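Local coordinates for putative dihydrodipicolinate synthase family protein (Coccidioides immitis, PDB 3QFE) that is of unassigned function but belongs to the dihydrodipicolinate synthase family of TIM-barrel proteins, at residues S33-Y38 / R74-P79; Q68-A73 / S103-N108. All blocks are in the same frame, centred on the assembly; numbering follows the deposited sequence.

Contact 1: residues S33-Y38 / R74-P79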
ATOM      1  N   SER A  33     -11.825  15.678   2.879  1.00 29.19           N
ATOM      2  CA  SER A  33     -10.692  15.644   1.972  1.00 28.59           C
ATOM      3  C   SER A  33     -10.258  14.214   1.648  1.00 27.91           C
ATOM      4  O   SER A  33      -9.986  13.888   0.493  1.00 27.40           O
ATOM      5  CB  SER A  33      -9.540  16.468   2.515  1.00 29.08           C
ATOM      6  OG  SER A  33     -10.018  17.774   2.794  1.00 30.86           O
ATOM      7  N   GLN A  34     -10.209  13.363   2.672  1.00 27.11           N
ATOM      8  CA  GLN A  34      -9.817  11.976   2.512  1.00 25.42           C
ATOM      9  C   GLN A  34     -10.667  11.252   1.469  1.00 25.02           C
ATOM     10  O   GLN A  34     -10.145  10.466   0.676  1.00 24.84           O
ATOM     11  CB  GLN A  34      -9.937  11.231   3.856  1.00 25.40           C
ATOM     12  CG  GLN A  34      -9.200   9.915   3.861  1.00 25.16           C
ATOM     13  CD  GLN A  34      -7.699  10.101   3.909  1.00 24.87           C
ATOM     14  OE1 GLN A  34      -7.150  10.604   4.889  1.00 27.40           O
ATOM     15  NE2 GLN A  34      -7.035   9.719   2.856  1.00 25.95           N
ATOM     16  N   GLU A  35     -11.975  11.463   1.506  1.00 25.30           N
ATOM     17  CA  GLU A  35     -12.854  10.829   0.533  1.00 26.52           C
ATOM     18  C   GLU A  35     -12.551  11.295  -0.918  1.00 26.50           C
ATOM     19  O   GLU A  35     -12.479  10.459  -1.824  1.00 26.41           O
ATOM     20  CB  GLU A  35     -14.324  11.067   0.870  1.00 26.93           C
ATOM     21  CG  GLU A  35     -15.246  10.069   0.189  1.00 31.28           C
ATOM     22  CD  GLU A  35     -16.708  10.466   0.253  1.00 39.01           C
ATOM     23  OE1 GLU A  35     -17.034  11.326   1.081  1.00 45.26           O
ATOM     24  OE2 GLU A  35     -17.546   9.929  -0.516  1.00 42.59           O
ATOM     25  N   ARG A  36     -12.365  12.607  -1.104  1.00 26.39           N
ATOM     26  CA  ARG A  36     -11.988  13.174  -2.397  0.60 27.01           C
ATOM     27  C   ARG A  36     -10.734  12.527  -2.924  1.00 26.59           C
ATOM     28  O   ARG A  36     -10.648  12.197  -4.108  1.00 26.96           O
ATOM     29  CB  ARG A  36     -11.754  14.689  -2.308  0.60 27.40           C
ATOM     30  CG  ARG A  36     -12.999  15.474  -2.033  0.60 28.81           C
ATOM     31  CD  ARG A  36     -12.781  16.963  -2.206  0.60 31.21           C
ATOM     32  NE  ARG A  36     -14.053  17.672  -2.075  0.60 33.75           N
ATOM     33  CZ  ARG A  36     -14.170  18.995  -2.056  0.60 36.34           C
ATOM     34  NH1 ARG A  36     -15.373  19.552  -1.939  0.60 37.47           N
ATOM     35  NH2 ARG A  36     -13.085  19.757  -2.154  0.60 34.90           N
ATOM     36  N   TYR A  37      -9.762  12.339  -2.033  1.00 26.27           N
ATOM     37  CA  TYR A  37      -8.437  11.857  -2.392  1.00 25.93           C
ATOM     38  C   TYR A  37      -8.446  10.379  -2.771  1.00 25.77           C
ATOM     39  O   TYR A  37      -7.937  10.009  -3.816  1.00 25.39           O
ATOM     40  CB  TYR A  37      -7.466  12.119  -1.239  1.00 25.95           C
ATOM     41  CG  TYR A  37      -6.044  11.671  -1.506  1.00 26.31           C
ATOM     42  CD1 TYR A  37      -5.223  12.366  -2.408  1.00 28.90           C
ATOM     43  CD2 TYR A  37      -5.524  10.555  -0.875  1.00 24.99           C
ATOM     44  CE1 TYR A  37      -3.913  11.967  -2.656  1.00 27.67           C
ATOM     45  CE2 TYR A  37      -4.218  10.136  -1.117  1.00 27.35           C
ATOM     46  CZ  TYR A  37      -3.414  10.850  -2.012  1.00 30.17           C
ATOM     47  OH  TYR A  37      -2.111  10.432  -2.252  1.00 31.17           O
ATOM     48  N   TYR A  38      -9.049   9.542  -1.927  1.00 26.09           N
ATOM     49  CA  TYR A  38      -9.218   8.123  -2.231  1.00 26.28           C
ATOM     50  C   TYR A  38      -9.957   7.917  -3.558  1.00 27.16           C
ATOM     51  O   TYR A  38      -9.593   7.038  -4.350  1.00 27.25           O
ATOM     52  CB  TYR A  38     -10.047   7.446  -1.151  1.00 26.38           C
ATOM     53  CG  TYR A  38      -9.401   7.177   0.205  1.00 26.76           C
ATOM     54  CD1 TYR A  38      -8.042   6.991   0.346  1.00 26.83           C
ATOM     55  CD2 TYR A  38     -10.197   7.053   1.339  1.00 29.00           C
ATOM     56  CE1 TYR A  38      -7.488   6.714   1.595  1.00 29.29           C
ATOM     57  CE2 TYR A  38      -9.659   6.758   2.585  1.00 29.73           C
ATOM     58  CZ  TYR A  38      -8.307   6.595   2.703  1.00 29.97           C
ATOM     59  OH  TYR A  38      -7.781   6.319   3.928  1.00 29.59           O
ATOM     60  N   ARG A  74     -14.173   2.782   1.435  1.00 28.07           N
ATOM     61  CA  ARG A  74     -15.241   2.047   0.729  1.00 28.29           C
ATOM     62  C   ARG A  74     -16.254   2.984   0.052  1.00 29.53           C
ATOM     63  O   ARG A  74     -16.657   2.751  -1.079  1.00 30.32           O
ATOM     64  CB  ARG A  74     -15.949   1.059   1.667  1.00 28.46           C
ATOM     65  CG  ARG A  74     -17.180   0.338   1.070  1.00 26.67           C
ATOM     66  CD  ARG A  74     -16.769  -0.458  -0.170  1.00 28.35           C
ATOM     67  NE  ARG A  74     -15.780  -1.501   0.139  1.00 27.78           N
ATOM     68  CZ  ARG A  74     -14.937  -2.033  -0.751  1.00 29.45           C
ATOM     69  NH1 ARG A  74     -14.930  -1.618  -2.022  1.00 27.52           N
ATOM     70  NH2 ARG A  74     -14.070  -2.982  -0.363  1.00 29.29           N
ATOM     71  N   LYS A  75     -16.662   4.040   0.751  1.00 30.23           N
ATOM     72  CA  LYS A  75     -17.595   5.018   0.198  1.00 31.15           C
ATOM     73  C   LYS A  75     -16.972   5.747  -1.017  1.00 30.64           C
ATOM     74  O   LYS A  75     -17.648   6.000  -2.010  1.00 30.90           O
ATOM     75  CB  LYS A  75     -18.027   6.007   1.285  1.00 31.28           C
ATOM     76  CG  LYS A  75     -19.000   7.075   0.827  1.00 35.61           C
ATOM     77  CD  LYS A  75     -19.437   8.013   1.990  1.00 42.96           C
ATOM     78  CE  LYS A  75     -20.121   9.303   1.445  1.00 46.74           C
ATOM     79  NZ  LYS A  75     -20.267  10.396   2.471  1.00 50.06           N
ATOM     80  N   ALA A  76     -15.681   6.050  -0.947  1.00 29.47           N
ATOM     81  CA  ALA A  76     -15.007   6.777  -2.032  1.00 29.49           C
ATOM     82  C   ALA A  76     -14.897   5.977  -3.318  1.00 29.75           C
ATOM     83  O   ALA A  76     -14.919   6.567  -4.392  1.00 30.35           O
ATOM     84  CB  ALA A  76     -13.600   7.201  -1.598  1.00 28.46           C
ATOM     85  N   VAL A  77     -14.740   4.649  -3.208  1.00 29.18           N
ATOM     86  CA  VAL A  77     -14.397   3.811  -4.370  1.00 28.92           C
ATOM     87  C   VAL A  77     -15.573   2.946  -4.894  1.00 30.31           C
ATOM     88  O   VAL A  77     -15.536   2.452  -6.029  1.00 29.96           O
ATOM     89  CB  VAL A  77     -13.118   2.949  -4.121  1.00 28.85           C
ATOM     90  CG1 VAL A  77     -12.007   3.789  -3.470  1.00 26.33           C
ATOM     91  CG2 VAL A  77     -13.415   1.704  -3.240  1.00 27.20           C
ATOM     92  N   GLY A  78     -16.614   2.781  -4.073  1.00 30.79           N
ATOM     93  CA  GLY A  78     -17.757   1.961  -4.454  1.00 32.25           C
ATOM     94  C   GLY A  78     -17.520   0.501  -4.124  1.00 33.46           C
ATOM     95  O   GLY A  78     -16.413   0.130  -3.740  1.00 32.80           O
ATOM     96  N   PRO A  79     -18.541  -0.353  -4.318  1.00 34.96           N
ATOM     97  CA  PRO A  79     -18.476  -1.748  -3.837  1.00 36.14           C
ATOM     98  C   PRO A  79     -17.619  -2.709  -4.660  1.00 37.22           C
ATOM     99  O   PRO A  79     -17.316  -3.801  -4.176  1.00 38.67           O
ATOM    100  CB  PRO A  79     -19.944  -2.202  -3.881  1.00 37.03           C
ATOM    101  CG  PRO A  79     -20.514  -1.443  -5.029  1.00 37.82           C
ATOM    102  CD  PRO A  79     -19.818  -0.065  -4.994  1.00 36.05           C
TER
HETATM  103  O   HOH W   1     -18.249   8.644  -2.995  1.00 25.86           O
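E35 and K75 both turn CG opposite the backbone N (chi1 -161° and 180°) and run on extended, which brings the carboxylate alongside the lysine chain. The two side chains are oblique to one another. E35 OE2 lies on the aliphatic part of K75, 3.3 Å from its CE. E35 OE1 faces the charged end, but K75 NZ is 3.6 Å from it, a long salt bridge. A water adds a second link between the two residues. It donates to E35 OE2 at 2.9 Å and to the backbone O of K75, also at 2.9 Å, so the carboxylate is linked to both the main chain and the side chain of K75.

Next to this polar pair, A76 points its methyl at helix 31-42. A76 CB sits 3.5 Å from E35 O and 3.6 Å from Y38 CB. It lies at the edge of the Y38 ring, near the ring plane. Q34 NE2 stands over one face of that ring, offset toward its rim. V77 CG1 is a looser neighbour, 4.1 Å from Y38 O. The small A76 allows close approach: E35 CA and A76 CA are 5.3 Å apart. G78, the first residue after helix 63-77, has positive phi. This is the packing of two successive outer helices in a TIM barrel.

Contact 2: residues Q68-A73 / S103-N108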
ATOM      1  N   GLN A  68     -12.984   4.391  10.613  1.00 29.78           N
ATOM      2  CA  GLN A  68     -13.566   5.482   9.827  1.00 30.71           C
ATOM      3  C   GLN A  68     -12.848   5.591   8.489  1.00 29.41           C
ATOM      4  O   GLN A  68     -13.473   5.858   7.469  1.00 29.71           O
ATOM      5  CB  GLN A  68     -13.511   6.823  10.576  1.00 30.59           C
ATOM      6  CG  GLN A  68     -14.511   6.851  11.684  1.00 35.53           C
ATOM      7  CD  GLN A  68     -14.290   7.970  12.698  1.00 41.54           C
ATOM      8  OE1 GLN A  68     -13.219   8.599  12.756  1.00 42.84           O
ATOM      9  NE2 GLN A  68     -15.318   8.223  13.508  1.00 41.58           N
ATOM     10  N   LEU A  69     -11.544   5.372   8.486  1.00 27.94           N
ATOM     11  CA  LEU A  69     -10.813   5.505   7.239  1.00 27.10           C
ATOM     12  C   LEU A  69     -11.198   4.397   6.288  1.00 26.94           C
ATOM     13  O   LEU A  69     -11.403   4.658   5.111  1.00 26.81           O
ATOM     14  CB  LEU A  69      -9.323   5.535   7.472  1.00 26.45           C
ATOM     15  CG  LEU A  69      -8.775   6.824   8.074  1.00 27.95           C
ATOM     16  CD1 LEU A  69      -7.291   6.593   8.315  1.00 30.22           C
ATOM     17  CD2 LEU A  69      -8.986   8.002   7.096  1.00 28.48           C
ATOM     18  N   ILE A  70     -11.352   3.172   6.803  1.00 26.70           N
ATOM     19  CA  ILE A  70     -11.741   2.068   5.948  1.00 26.60           C
ATOM     20  C   ILE A  70     -13.109   2.354   5.357  1.00 27.00           C
ATOM     21  O   ILE A  70     -13.282   2.248   4.142  1.00 27.44           O
ATOM     22  CB  ILE A  70     -11.722   0.701   6.666  1.00 26.87           C
ATOM     23  CG1 ILE A  70     -10.290   0.400   7.153  1.00 27.81           C
ATOM     24  CG2 ILE A  70     -12.139  -0.413   5.691  1.00 25.43           C
ATOM     25  CD1 ILE A  70     -10.188  -0.794   8.151  1.00 26.32           C
ATOM     26  N   ALA A  71     -14.060   2.754   6.203  1.00 26.77           N
ATOM     27  CA  ALA A  71     -15.426   3.064   5.764  1.00 27.36           C
ATOM     28  C   ALA A  71     -15.435   4.213   4.739  1.00 27.26           C
ATOM     29  O   ALA A  71     -16.184   4.203   3.759  1.00 27.55           O
ATOM     30  CB  ALA A  71     -16.312   3.430   6.995  1.00 27.38           C
ATOM     31  N   THR A  72     -14.577   5.197   4.969  1.00 27.21           N
ATOM     32  CA  THR A  72     -14.450   6.330   4.063  1.00 27.21           C
ATOM     33  C   THR A  72     -13.859   5.846   2.722  1.00 27.44           C
ATOM     34  O   THR A  72     -14.366   6.226   1.654  1.00 27.98           O
ATOM     35  CB  THR A  72     -13.634   7.478   4.723  1.00 26.94           C
ATOM     36  OG1 THR A  72     -14.367   7.972   5.849  1.00 25.86           O
ATOM     37  CG2 THR A  72     -13.363   8.628   3.749  1.00 25.82           C
ATOM     38  N   ALA A  73     -12.838   4.980   2.777  1.00 26.62           N
ATOM     39  CA  ALA A  73     -12.310   4.371   1.571  1.00 26.49           C
ATOM     40  C   ALA A  73     -13.417   3.681   0.789  1.00 27.65           C
ATOM     41  O   ALA A  73     -13.624   4.008  -0.391  1.00 28.74           O
ATOM     42  CB  ALA A  73     -11.149   3.410   1.869  1.00 25.63           C
ATOM     43  N   SER A 103     -13.626  -5.608   8.643  1.00 31.32           N
ATOM     44  CA  SER A 103     -14.662  -6.374   8.001  1.00 32.20           C
ATOM     45  C   SER A 103     -15.969  -5.594   8.013  1.00 32.58           C
ATOM     46  O   SER A 103     -16.580  -5.393   6.960  1.00 32.91           O
ATOM     47  CB  SER A 103     -14.818  -7.712   8.705  1.00 32.55           C
ATOM     48  OG  SER A 103     -15.800  -8.486   8.056  1.00 36.08           O
ATOM     49  N   VAL A 104     -16.377  -5.132   9.193  1.00 32.56           N
ATOM     50  CA  VAL A 104     -17.597  -4.323   9.318  1.00 33.76           C
ATOM     51  C   VAL A 104     -17.526  -3.027   8.452  1.00 33.06           C
ATOM     52  O   VAL A 104     -18.501  -2.630   7.846  1.00 33.46           O
ATOM     53  CB  VAL A 104     -17.947  -4.005  10.824  1.00 34.65           C
ATOM     54  CG1 VAL A 104     -19.160  -3.056  10.940  1.00 34.58           C
ATOM     55  CG2 VAL A 104     -18.233  -5.310  11.615  1.00 32.26           C
ATOM     56  N   ALA A 105     -16.358  -2.419   8.353  1.00 31.93           N
ATOM     57  CA  ALA A 105     -16.242  -1.148   7.650  1.00 31.82           C
ATOM     58  C   ALA A 105     -16.181  -1.312   6.124  1.00 31.51           C
ATOM     59  O   ALA A 105     -16.254  -0.340   5.406  1.00 32.02           O
ATOM     60  CB  ALA A 105     -15.060  -0.364   8.176  1.00 30.20           C
ATOM     61  N   GLY A 106     -16.057  -2.548   5.642  1.00 31.55           N
ATOM     62  CA  GLY A 106     -16.122  -2.836   4.219  1.00 30.52           C
ATOM     63  C   GLY A 106     -14.856  -3.266   3.489  1.00 30.33           C
ATOM     64  O   GLY A 106     -14.866  -3.317   2.265  1.00 31.78           O
ATOM     65  N   ALA A 107     -13.762  -3.571   4.189  1.00 29.60           N
ATOM     66  CA  ALA A 107     -12.535  -4.064   3.524  1.00 28.84           C
ATOM     67  C   ALA A 107     -12.735  -5.442   2.847  1.00 29.78           C
ATOM     68  O   ALA A 107     -13.651  -6.182   3.229  1.00 30.87           O
ATOM     69  CB  ALA A 107     -11.386  -4.111   4.504  1.00 28.48           C
ATOM     70  N   ASN A 108     -11.927  -5.770   1.821  1.00 29.23           N
ATOM     71  CA  ASN A 108     -12.004  -7.097   1.165  1.00 29.82           C
ATOM     72  C   ASN A 108     -10.923  -8.040   1.693  1.00 30.20           C
ATOM     73  O   ASN A 108     -11.108  -9.273   1.729  1.00 31.12           O
ATOM     74  CB  ASN A 108     -11.851  -7.010  -0.361  1.00 29.55           C
ATOM     75  CG  ASN A 108     -12.796  -6.013  -1.000  1.00 29.58           C
ATOM     76  OD1 ASN A 108     -12.382  -4.931  -1.425  1.00 32.42           O
ATOM     77  ND2 ASN A 108     -14.057  -6.362  -1.075  1.00 27.03           N
TER
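I70 and A105 meet where two outer helices of the TIM barrel pack side by side, at the C-terminal end of helix 92-105. I70 CB and A105 CB are 3.8 Å apart. The I70 branch methyl CG2 lies opposite the backbone N. This torsion sets CG2 between A105 CB and the chain beyond the helix, 3.9 Å from A107 N and 4.0 Å from A107 CB. A71 joins from the same helix. Its CB is 4.2 Å from A105 CB, and its CA makes a CH...O contact with A105 O at 3.5 Å (147° at the hydrogen). No hydrogen bond crosses between the two segments at this apolar seam, and the small alanines bring A71 CA and A105 CA to 4.7 Å.

The next shell sets the positions. G106 takes positive phi and closes helix 92-105 with a Schellman motif. The turn brings A107 up against I70 CG2 and leads on to strand 109-112. I70 and A107 both also touch A102 of helix 92-105 and A85 of strand 83-86, which places the inner side of the contact against the barrel wall. N108 OD1 accepts from I83 N of that strand. On helix 63-77, Q68 O takes two bonds, from T72 N and T72 OG1. They arrive from opposite faces of the carbonyl plane, and T72 OG1, 2.8 Å from Q68 O, lies 36° out of that plane.

Both contacts use helix 63-77, which packs on helix 31-42 in contact 1 and on the end of helix 92-105 in contact 2. Contact 1 is a surface contact, with a charged, water-bridged pair beside a small apolar patch. Contact 2 is partly buried and apolar. Alanines permit close approach in both, and a positive-phi glycine follows a helix in each. R74 joins them: its NH2 lies 2.8 Å from both G106 O and N108 OD1, probable hydrogen bonds, while its NH1 binds G78 O in the guanidinium plane. Y38 also bridges them, with CD2 packed 3.4 Å from A73 CA.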